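Long-range contacts in putative acetyltransferase Ta0821 (Thermoplasma acidophilum DSM 1728, PDB 3C26), which probably transfers acyl groups to an acceptor as a GNAT-family acetyltransferase: residues His141-Tyr146 against Val261-Tyr266; Ile148-Gly153 against Arg238-Val243; Val72-Met77 against Gly89-Pro94. All coordinates share one frame; numbering follows the deposited sequence.

Overall arrangement
All three contacts are antiparallel strand pairs, but they differ in place and chemistry. Contacts 1 and 2 share strand 141-153: its beginning pairs with strand 258-265, its later part with strand 237-243, and Y146 CD2 packs 3.5 Å from Y242 O where the two meet. Contact 3 touches neither, its nearest atoms about 9 Å from contact 1 and about 12 Å from contact 2, and lies across the chain's centre from contact 2. Contacts 2 and 3 are buried, contact 1 only partly. Contact 1 is a bulged pair in which a glutamine lies over an indole face, its carboxylates pairing with arginines outside it; contact 2 is largely aromatic and aliphatic; contact 3 adds a threonine hydroxyl and an arginine that holds a nitrate, probably from the crystallisation liquor.

Contact 1: His141-Tyr146 against Val261-Tyr266; sequences HQVEEY and VWEYRY. With EDO (1,2-ethanediol), chain G; EDO (1,2-ethanediol), chain F.
V143 and E144 both face V261, a classic beta bulge in the antiparallel pairing of strands 141-153 and 258-265. The evidence is at V261 O, which accepts a firm bond from V143 N at 2.6 Å and a weak one from E144 N at 3.3 Å. V261 N closes the bulge by donating to E144 O over 2.8 Å.

The side chain of Q142, on the sheet face it shares with W262, can be followed outward along the indole. Its CB sits over the six-membered ring of W262, 4.0 Å from the centroid and 15° off the ring normal, a CH-pi contact. With CG anti to the backbone N (chi1 -164°), the chain continues across the indole; CG passes 3.5 Å from V261 O. At the tip, OE1 lies 3.7 Å from W262 CZ2, with the amide plane turned 62° from that of the ring. Q142 N rests over the same indole face, 3.3 Å from W262 CE3, and donates to O1 of an ethanediol molecule. Replacing W262 with an alanine would probably deprive Q142 of the surface that supports its CB and amide, and leave a gap against L132, V135 and H136 of helix 129-138.

V143, exposed at the bulge, touches CG1 of V261 with its CG2 and CB of E263 with its CG1. H141, V261 and E263 share the other sheet face, where E263 OE1 forms a salt bridge with R121 of strand 119-125. E263 O accepts the H141 N bond and also stands over the imidazole, 3.5 Å from the plane of the H141 ring and over its centre, while CG of R265 approaches that ring at the edge.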
loop_
_atom_site.group_PDB
_atom_site.type_symbol
_atom_site.label_atom_id
_atom_site.label_comp_id
_atom_site.label_asym_id
_atom_site.label_seq_id
_atom_site.Cartn_x
_atom_site.Cartn_y
_atom_site.Cartn_z
ATOM N N HIS A 141 -15.554 12.181 -11.687
ATOM C CA HIS A 141 -14.524 11.555 -12.518
ATOM C C HIS A 141 -13.144 12.008 -12.081
ATOM O O HIS A 141 -12.965 13.120 -11.662
ATOM C CB HIS A 141 -14.751 11.807 -14.015
ATOM C CG HIS A 141 -15.125 13.217 -14.342
ATOM N ND1 HIS A 141 -16.442 13.611 -14.515
ATOM C CD2 HIS A 141 -14.363 14.324 -14.532
ATOM C CE1 HIS A 141 -16.469 14.912 -14.767
ATOM N NE2 HIS A 141 -15.221 15.363 -14.793
ATOM N N GLN A 142 -12.194 11.087 -12.076
ATOM C CA GLN A 142 -10.819 11.412 -11.701
ATOM C C GLN A 142 -10.167 12.406 -12.655
ATOM O O GLN A 142 -10.170 12.196 -13.862
ATOM C CB GLN A 142 -9.950 10.172 -11.661
ATOM C CG GLN A 142 -8.655 10.417 -10.921
ATOM C CD GLN A 142 -7.871 9.150 -10.678
ATOM O OE1 GLN A 142 -8.393 8.165 -10.169
ATOM N NE2 GLN A 142 -6.609 9.180 -11.022
ATOM N N VAL A 143 -9.576 13.470 -12.110
ATOM C CA VAL A 143 -8.959 14.492 -12.963
ATOM C C VAL A 143 -7.456 14.616 -12.739
ATOM O O VAL A 143 -6.719 15.164 -13.571
ATOM C CB VAL A 143 -9.645 15.908 -12.768
ATOM C CG1 VAL A 143 -11.124 15.876 -13.164
ATOM C CG2 VAL A 143 -9.500 16.419 -11.315
ATOM N N GLU A 144 -6.992 14.147 -11.595
ATOM C CA GLU A 144 -5.559 14.188 -11.321
ATOM C C GLU A 144 -5.128 13.142 -10.294
ATOM O O GLU A 144 -5.950 12.565 -9.572
ATOM C CB GLU A 144 -5.135 15.631 -10.936
ATOM C CG GLU A 144 -3.589 15.950 -10.838
ATOM C CD GLU A 144 -2.747 15.563 -12.046
ATOM O OE1 GLU A 144 -2.353 14.376 -12.217
ATOM O OE2 GLU A 144 -2.494 16.459 -12.877
ATOM N N GLU A 145 -3.820 12.932 -10.201
ATOM C CA GLU A 145 -3.312 11.957 -9.244
ATOM C C GLU A 145 -1.916 12.328 -8.766
ATOM O O GLU A 145 -1.080 12.775 -9.563
ATOM C CB GLU A 145 -3.358 10.572 -9.934
ATOM C CG GLU A 145 -2.378 9.580 -9.504
ATOM C CD GLU A 145 -2.725 8.188 -9.998
ATOM O OE1 GLU A 145 -2.778 7.940 -11.228
ATOM O OE2 GLU A 145 -2.955 7.342 -9.147
ATOM N N TYR A 146 -1.690 12.158 -7.457
ATOM C CA TYR A 146 -0.413 12.477 -6.782
ATOM C C TYR A 146 0.167 11.275 -6.043
ATOM O O TYR A 146 -0.146 11.052 -4.865
ATOM C CB TYR A 146 -0.554 13.627 -5.755
ATOM C CG TYR A 146 -0.737 14.980 -6.374
ATOM C CD1 TYR A 146 -1.896 15.288 -7.080
ATOM C CD2 TYR A 146 0.239 15.959 -6.266
ATOM C CE1 TYR A 146 -2.065 16.532 -7.689
ATOM C CE2 TYR A 146 0.077 17.220 -6.862
ATOM C CZ TYR A 146 -1.076 17.491 -7.566
ATOM O OH TYR A 146 -1.243 18.715 -8.133
ATOM N N VAL A 261 -7.517 12.929 -7.265
ATOM C CA VAL A 261 -8.483 14.044 -7.332
ATOM C C VAL A 261 -9.636 13.756 -8.298
ATOM O O VAL A 261 -9.466 13.474 -9.485
ATOM C CB VAL A 261 -7.788 15.415 -7.704
ATOM C CG1 VAL A 261 -8.778 16.605 -7.630
ATOM C CG2 VAL A 261 -6.584 15.631 -6.844
ATOM N N TRP A 262 -10.822 13.819 -7.713
ATOM C CA TRP A 262 -12.110 13.652 -8.391
ATOM C C TRP A 262 -12.905 14.957 -8.488
ATOM O O TRP A 262 -12.880 15.803 -7.594
ATOM C CB TRP A 262 -12.916 12.575 -7.672
ATOM C CG TRP A 262 -12.275 11.214 -7.802
ATOM C CD1 TRP A 262 -11.112 10.813 -7.208
ATOM C CD2 TRP A 262 -12.718 10.102 -8.604
ATOM N NE1 TRP A 262 -10.812 9.517 -7.567
ATOM C CE2 TRP A 262 -11.771 9.058 -8.429
ATOM C CE3 TRP A 262 -13.820 9.877 -9.436
ATOM C CZ2 TRP A 262 -11.906 7.819 -9.037
ATOM C CZ3 TRP A 262 -13.944 8.643 -10.069
ATOM C CH2 TRP A 262 -12.993 7.627 -9.871
ATOM N N GLU A 263 -13.583 15.108 -9.609
ATOM C CA GLU A 263 -14.428 16.237 -9.876
ATOM C C GLU A 263 -15.816 15.863 -10.411
ATOM O O GLU A 263 -16.023 14.911 -11.204
ATOM C CB GLU A 263 -13.694 17.243 -10.818
ATOM C CG GLU A 263 -14.438 18.509 -11.157
ATOM C CD GLU A 263 -13.612 19.393 -12.102
ATOM O OE1 GLU A 263 -12.567 19.890 -11.660
ATOM O OE2 GLU A 263 -13.970 19.532 -13.296
ATOM N N TYR A 264 -16.759 16.605 -9.856
ATOM C CA TYR A 264 -18.186 16.566 -10.151
ATOM C C TYR A 264 -18.591 17.917 -10.792
ATOM O O TYR A 264 -18.240 19.014 -10.314
ATOM C CB TYR A 264 -18.984 16.362 -8.884
ATOM C CG TYR A 264 -20.501 16.341 -9.078
ATOM C CD1 TYR A 264 -21.219 17.528 -9.266
ATOM C CD2 TYR A 264 -21.201 15.133 -9.123
ATOM C CE1 TYR A 264 -22.609 17.498 -9.453
ATOM C CE2 TYR A 264 -22.561 15.098 -9.315
ATOM C CZ TYR A 264 -23.265 16.292 -9.472
ATOM O OH TYR A 264 -24.628 16.234 -9.698
ATOM N N ARG A 265 -19.329 17.808 -11.890
ATOM C CA ARG A 265 -19.855 18.994 -12.602
ATOM C C ARG A 265 -21.367 19.045 -12.595
ATOM O O ARG A 265 -22.003 18.094 -12.965
ATOM C CB ARG A 265 -19.440 18.937 -14.059
ATOM C CG ARG A 265 -17.955 19.112 -14.293
ATOM C CD ARG A 265 -17.600 20.581 -14.348
ATOM N NE ARG A 265 -16.720 20.914 -15.478
ATOM C CZ ARG A 265 -17.052 21.724 -16.484
ATOM N NH1 ARG A 265 -18.232 22.336 -16.536
ATOM N NH2 ARG A 265 -16.173 21.961 -17.431
ATOM N N TYR A 266 -21.923 20.169 -12.197
ATOM C CA TYR A 266 -23.377 20.354 -12.286
ATOM C C TYR A 266 -23.855 20.543 -13.724
ATOM O O TYR A 266 -25.050 20.329 -14.003
ATOM C CB TYR A 266 -23.860 21.499 -11.419
ATOM C CG TYR A 266 -23.815 21.167 -9.966
ATOM C CD1 TYR A 266 -24.850 20.471 -9.358
ATOM C CD2 TYR A 266 -22.725 21.507 -9.204
ATOM C CE1 TYR A 266 -24.797 20.151 -8.046
ATOM C CE2 TYR A 266 -22.688 21.228 -7.869
ATOM C CZ TYR A 266 -23.716 20.551 -7.295
ATOM O OH TYR A 266 -23.681 20.265 -5.957
ATOM O OXT TYR A 266 -23.076 20.905 -14.624
HETATM C C1 EDO G . -13.559 8.752 -14.202
HETATM O O1 EDO G . -12.526 8.268 -13.339
HETATM C C2 EDO G . -14.482 7.625 -14.646
HETATM O O2 EDO G . -15.840 8.107 -14.779
HETATM C C1 EDO F . 0.735 5.251 -9.124
HETATM O O1 EDO F . -0.034 6.393 -9.554
HETATM C C2 EDO F . 0.488 4.882 -7.657
HETATM O O2 EDO F . -0.573 3.923 -7.539
#

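Contact 2: Ile148-Gly153 against Arg238-Val243; sequences IYTFQG and RITFYV
F151 and F241 both set CG anti to the carbonyl carbon, beside the backbone N (chi1 -68° and -60°), and these torsions bring their rings together on one face of the antiparallel pair formed by strands 141-153 and 237-243. F151 CD2 comes within 3.7 Å of F241 CE1, near the plane of the F241 ring at its edge. The centroids are 5.7 Å apart and the planes 84° from each other, an oblique pairing. Y149 continues this face, its CD1 lying 3.8 Å from V243 CG2, and helix 225-232 covers F151 and F241 through I229.

On the opposite face I148 lies alongside Y242, CG1 to CD2 3.6 Å, and the T150 methyl CG2 meets the edge of the R238 guanidinium 3.6 Å from NE. R238 NH2 itself bonds to D41 O, and Y242 OH to T44.

Main-chain bonds fix the register. Y149 N reaches F241 O over 2.9 Å and F151 N reaches I239 O over 2.7 Å; the return bond from I239 N to F151 O is longer, 3.2 Å. Q152 bonds with L251 of the second subunit, so strand 141-153 also takes part in the dimer interface. Since every hydrogen bond across this pair is carried by the backbone, the side chains contribute shape and apolar contact, while the polar ends of R238 and Y242 tie it to the loop that carries D41 and T44.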
loop_
_atom_site.group_PDB
_atom_site.type_symbol
_atom_site.label_atom_id
_atom_site.label_comp_id
_atom_site.label_asym_id
_atom_site.label_seq_id
_atom_site.Cartn_x
_atom_site.Cartn_y
_atom_site.Cartn_z
ATOM N N ILE A 148 2.408 9.029 -3.769
ATOM C CA ILE A 148 2.895 9.369 -2.416
ATOM C C ILE A 148 4.218 8.694 -2.063
ATOM O O ILE A 148 4.339 7.503 -2.176
ATOM C CB ILE A 148 1.883 8.911 -1.379
ATOM C CG1 ILE A 148 0.516 9.615 -1.556
ATOM C CG2 ILE A 148 2.429 9.175 0.035
ATOM C CD1 ILE A 148 -0.640 9.018 -0.688
ATOM N N TYR A 149 5.189 9.478 -1.627
ATOM C CA TYR A 149 6.544 9.012 -1.267
ATOM C C TYR A 149 6.838 9.429 0.126
ATOM O O TYR A 149 6.883 10.616 0.416
ATOM C CB TYR A 149 7.605 9.635 -2.192
ATOM C CG TYR A 149 7.285 9.427 -3.637
ATOM C CD1 TYR A 149 6.358 10.236 -4.283
ATOM C CD2 TYR A 149 7.847 8.357 -4.349
ATOM C CE1 TYR A 149 6.015 10.018 -5.624
ATOM C CE2 TYR A 149 7.509 8.133 -5.647
ATOM C CZ TYR A 149 6.603 8.988 -6.296
ATOM O OH TYR A 149 6.259 8.743 -7.614
ATOM N N THR A 150 7.019 8.449 1.004
ATOM C CA THR A 150 7.255 8.711 2.408
ATOM C C THR A 150 8.676 8.376 2.774
ATOM O O THR A 150 9.206 7.331 2.421
ATOM C CB THR A 150 6.279 7.952 3.372
ATOM O OG1 THR A 150 4.907 8.229 3.061
ATOM C CG2 THR A 150 6.506 8.386 4.819
ATOM N N PHE A 151 9.279 9.298 3.509
ATOM C CA PHE A 151 10.676 9.214 3.911
ATOM C C PHE A 151 10.838 9.345 5.390
ATOM O O PHE A 151 10.032 9.961 6.100
ATOM C CB PHE A 151 11.515 10.285 3.199
ATOM C CG PHE A 151 11.647 10.047 1.724
ATOM C CD1 PHE A 151 12.661 9.266 1.233
ATOM C CD2 PHE A 151 10.704 10.546 0.840
ATOM C CE1 PHE A 151 12.749 8.992 -0.128
ATOM C CE2 PHE A 151 10.777 10.270 -0.542
ATOM C CZ PHE A 151 11.795 9.511 -1.016
ATOM N N GLN A 152 11.890 8.721 5.870
ATOM C CA GLN A 152 12.193 8.835 7.276
ATOM C C GLN A 152 13.346 9.744 7.327
ATOM O O GLN A 152 14.483 9.358 7.052
ATOM C CB GLN A 152 12.408 7.521 8.024
ATOM C CG GLN A 152 13.057 6.403 7.294
ATOM C CD GLN A 152 12.843 5.080 8.025
ATOM O OE1 GLN A 152 11.950 4.961 8.850
ATOM N NE2 GLN A 152 13.634 4.091 7.699
ATOM N N GLY A 153 12.945 10.996 7.580
ATOM C CA GLY A 153 13.803 12.182 7.687
ATOM C C GLY A 153 14.642 12.168 8.955
ATOM O O GLY A 153 14.119 12.108 10.098
ATOM N N ARG A 238 8.635 12.738 9.912
ATOM C CA ARG A 238 8.048 12.120 8.764
ATOM C C ARG A 238 7.927 13.107 7.589
ATOM O O ARG A 238 7.216 14.114 7.661
ATOM C CB ARG A 238 6.693 11.539 9.085
ATOM C CG ARG A 238 6.081 10.749 7.894
ATOM C CD ARG A 238 4.678 10.255 8.293
ATOM N NE ARG A 238 4.098 9.404 7.258
ATOM C CZ ARG A 238 2.999 8.660 7.397
ATOM N NH1 ARG A 238 2.316 8.658 8.537
ATOM N NH2 ARG A 238 2.584 7.919 6.385
ATOM N N ILE A 239 8.652 12.799 6.516
ATOM C CA ILE A 239 8.650 13.645 5.307
ATOM C C ILE A 239 7.937 12.927 4.181
ATOM O O ILE A 239 8.374 11.868 3.722
ATOM C CB ILE A 239 10.079 14.067 4.820
ATOM C CG1 ILE A 239 10.900 14.618 5.972
ATOM C CG2 ILE A 239 9.980 15.122 3.722
ATOM C CD1 ILE A 239 10.182 15.714 6.778
ATOM N N THR A 240 6.836 13.530 3.740
ATOM C CA THR A 240 5.954 12.953 2.715
ATOM C C THR A 240 5.745 13.911 1.547
ATOM O O THR A 240 5.320 15.088 1.696
ATOM C CB THR A 240 4.538 12.567 3.292
ATOM O OG1 THR A 240 4.660 11.883 4.573
ATOM C CG2 THR A 240 3.724 11.699 2.301
ATOM N N PHE A 241 6.053 13.366 0.379
ATOM C CA PHE A 241 5.872 14.064 -0.881
ATOM C C PHE A 241 4.716 13.482 -1.607
ATOM O O PHE A 241 4.629 12.276 -1.800
ATOM C CB PHE A 241 7.090 13.929 -1.782
ATOM C CG PHE A 241 8.349 14.479 -1.184
ATOM C CD1 PHE A 241 9.110 13.699 -0.324
ATOM C CD2 PHE A 241 8.775 15.778 -1.460
ATOM C CE1 PHE A 241 10.260 14.180 0.229
ATOM C CE2 PHE A 241 9.948 16.261 -0.895
ATOM C CZ PHE A 241 10.688 15.469 -0.070
ATOM N N TYR A 242 3.826 14.398 -1.994
ATOM C CA TYR A 242 2.698 14.105 -2.869
ATOM C C TYR A 242 3.082 14.743 -4.179
ATOM O O TYR A 242 3.147 15.953 -4.288
ATOM C CB TYR A 242 1.425 14.692 -2.308
ATOM C CG TYR A 242 0.993 14.118 -0.968
ATOM C CD1 TYR A 242 1.481 14.613 0.230
ATOM C CD2 TYR A 242 0.065 13.119 -0.915
ATOM C CE1 TYR A 242 1.050 14.127 1.422
ATOM C CE2 TYR A 242 -0.391 12.621 0.281
ATOM C CZ TYR A 242 0.111 13.113 1.450
ATOM O OH TYR A 242 -0.315 12.550 2.631
ATOM N N VAL A 243 3.391 13.906 -5.153
ATOM C CA VAL A 243 3.975 14.354 -6.422
ATOM C C VAL A 243 3.040 14.150 -7.592
ATOM O O VAL A 243 2.472 13.109 -7.746
ATOM C CB VAL A 243 5.329 13.647 -6.694
ATOM C CG1 VAL A 243 6.001 14.207 -7.945
ATOM C CG2 VAL A 243 6.274 13.816 -5.514
#

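Contact 3: Val72-Met77 against Gly89-Pro94; sequences VATIHM and GLRVHP. With NO3 (nitrate ion), chain B; EDO (1,2-ethanediol), chain E.
R91 O is approached by two groups of strand 70-79: T74 N donates to it over 2.8 Å with a 162° N-H...O angle, and the CA-H of A73 adds a contact, CA lying 3.1 Å away. The T74 side chain makes a separate bond: OG1, set between the backbone N and the carbonyl carbon (chi1 62°), donates to G89 O at 3.0 Å, with a C=O...donor angle of 167°. The same hydroxyl lies 3.4 Å from R91 CB, the two side chains running side by side.

Beyond that point R91 extends from CG to NE and meets a nitrate ion edge-on, near the guanidinium plane. NE donates to nitrate O1 at 2.8 Å and NH2 to nitrate O2 at 3.0 Å, a two-point grip that limits how the anion, probably from the crystallisation liquor, can turn. NH1 forms a salt bridge with D50, so carboxylate and anion share this guanidinium. Elsewhere I75 CD1 packs 4.1 Å from L90 CB, and H93 N bonds to V72 O at 2.9 Å as the strand runs out into a loop.

The pair is the beta hairpin of strands 70-79 and 85-92. Strand 85-92 leads into helix 101-113, which packs on V72 and I75; this strand-loop-helix succession is that of the GNAT fold, where, in relatives, the loop and helix start hold the coenzyme A pyrophosphate.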
loop_
_atom_site.group_PDB
_atom_site.type_symbol
_atom_site.label_atom_id
_atom_site.label_comp_id
_atom_site.label_asym_id
_atom_site.label_seq_id
_atom_site.Cartn_x
_atom_site.Cartn_y
_atom_site.Cartn_z
ATOM N N VAL A 72 -23.816 12.395 13.596
ATOM C CA VAL A 72 -23.319 11.027 13.325
ATOM C C VAL A 72 -22.281 10.948 12.163
ATOM O O VAL A 72 -21.571 9.953 11.984
ATOM C CB VAL A 72 -24.501 9.984 13.134
ATOM C CG1 VAL A 72 -25.419 9.927 14.400
ATOM C CG2 VAL A 72 -25.304 10.276 11.855
ATOM N N ALA A 73 -22.190 12.032 11.408
ATOM C CA ALA A 73 -21.263 12.128 10.253
ATOM C C ALA A 73 -20.918 13.584 9.978
ATOM O O ALA A 73 -21.707 14.526 10.280
ATOM C CB ALA A 73 -21.865 11.514 9.002
ATOM N N THR A 74 -19.732 13.774 9.417
ATOM C CA THR A 74 -19.302 15.114 9.015
ATOM C C THR A 74 -18.913 15.144 7.567
ATOM O O THR A 74 -18.531 14.125 6.966
ATOM C CB THR A 74 -18.048 15.593 9.827
ATOM O OG1 THR A 74 -16.923 14.710 9.579
ATOM C CG2 THR A 74 -18.329 15.648 11.323
ATOM N N ILE A 75 -19.041 16.337 7.003
ATOM C CA ILE A 75 -18.419 16.666 5.733
ATOM C C ILE A 75 -17.947 18.128 5.813
ATOM O O ILE A 75 -18.685 18.990 6.305
ATOM C CB ILE A 75 -19.363 16.470 4.492
ATOM C CG1 ILE A 75 -18.616 16.696 3.190
ATOM C CG2 ILE A 75 -20.502 17.498 4.491
ATOM C CD1 ILE A 75 -17.863 15.560 2.710
ATOM N N HIS A 76 -16.717 18.379 5.339
ATOM C CA HIS A 76 -16.185 19.748 5.209
ATOM C C HIS A 76 -16.373 20.259 3.769
ATOM O O HIS A 76 -16.202 19.522 2.820
ATOM C CB HIS A 76 -14.697 19.794 5.596
ATOM C CG HIS A 76 -14.053 21.144 5.417
ATOM N ND1 HIS A 76 -12.975 21.360 4.574
ATOM C CD2 HIS A 76 -14.338 22.344 5.981
ATOM C CE1 HIS A 76 -12.646 22.643 4.617
ATOM N NE2 HIS A 76 -13.449 23.256 5.471
HETATM N N MSE A 77 -16.748 21.529 3.632
HETATM C CA MSE A 77 -16.845 22.176 2.325
HETATM C C MSE A 77 -16.104 23.525 2.332
HETATM O O MSE A 77 -16.181 24.311 3.269
HETATM C CB MSE A 77 -18.291 22.511 1.959
HETATM C CG MSE A 77 -19.275 21.443 2.120
HETATM SE SE MSE A 77 -21.082 22.260 2.042
HETATM C CE MSE A 77 -21.886 20.765 2.970
ATOM N N GLY A 89 -12.921 15.668 4.590
ATOM C CA GLY A 89 -13.150 15.499 6.000
ATOM C C GLY A 89 -14.394 14.660 6.255
ATOM O O GLY A 89 -15.100 14.868 7.223
ATOM N N LEU A 90 -14.691 13.740 5.336
ATOM C CA LEU A 90 -15.827 12.791 5.504
ATOM C C LEU A 90 -15.523 11.745 6.597
ATOM O O LEU A 90 -14.667 10.859 6.463
ATOM C CB LEU A 90 -16.243 12.119 4.158
ATOM C CG LEU A 90 -17.693 11.583 4.106
ATOM C CD1 LEU A 90 -18.094 11.202 2.650
ATOM C CD2 LEU A 90 -17.940 10.363 5.054
ATOM N N ARG A 91 -16.252 11.895 7.694
ATOM C CA ARG A 91 -16.093 11.048 8.893
ATOM C C ARG A 91 -17.423 10.648 9.466
ATOM O O ARG A 91 -18.416 11.338 9.335
ATOM C CB ARG A 91 -15.233 11.759 9.945
ATOM C CG ARG A 91 -13.800 11.907 9.472
ATOM C CD ARG A 91 -12.887 12.536 10.519
ATOM N NE ARG A 91 -11.510 12.595 10.049
ATOM C CZ ARG A 91 -10.452 12.835 10.822
ATOM N NH1 ARG A 91 -10.587 13.084 12.115
ATOM N NH2 ARG A 91 -9.240 12.777 10.315
ATOM N N VAL A 92 -17.422 9.467 10.064
ATOM C CA VAL A 92 -18.594 8.904 10.682
ATOM C C VAL A 92 -18.230 8.414 12.106
ATOM O O VAL A 92 -17.069 8.037 12.443
ATOM C CB VAL A 92 -19.208 7.735 9.846
ATOM C CG1 VAL A 92 -19.472 8.175 8.345
ATOM C CG2 VAL A 92 -18.314 6.469 9.910
ATOM N N HIS A 93 -19.251 8.469 12.939
ATOM C CA HIS A 93 -19.165 7.900 14.258
ATOM C C HIS A 93 -18.852 6.396 14.081
ATOM O O HIS A 93 -19.366 5.752 13.190
ATOM C CB HIS A 93 -20.473 8.087 15.012
ATOM C CG HIS A 93 -20.448 7.437 16.357
ATOM N ND1 HIS A 93 -20.724 6.099 16.542
ATOM C CD2 HIS A 93 -20.085 7.919 17.571
ATOM C CE1 HIS A 93 -20.589 5.802 17.823
ATOM N NE2 HIS A 93 -20.200 6.886 18.470
ATOM N N PRO A 94 -18.010 5.823 14.943
ATOM C CA PRO A 94 -17.542 4.464 14.670
ATOM C C PRO A 94 -18.604 3.371 14.682
ATOM O O PRO A 94 -18.436 2.334 14.048
ATOM C CB PRO A 94 -16.494 4.238 15.742
ATOM C CG PRO A 94 -16.127 5.559 16.180
ATOM C CD PRO A 94 -17.321 6.409 16.086
HETATM N N NO3 B . -10.061 12.332 6.739
HETATM O O1 NO3 B . -11.269 12.648 7.297
HETATM O O2 NO3 B . -9.070 11.833 7.518
HETATM O O3 NO3 B . -9.874 12.433 5.394
HETATM C C1 EDO E . -10.541 20.520 1.719
HETATM O O1 EDO E . -10.381 21.610 2.617
HETATM C C2 EDO E . -10.840 19.281 2.518
HETATM O O2 EDO E . -12.052 19.434 3.218
#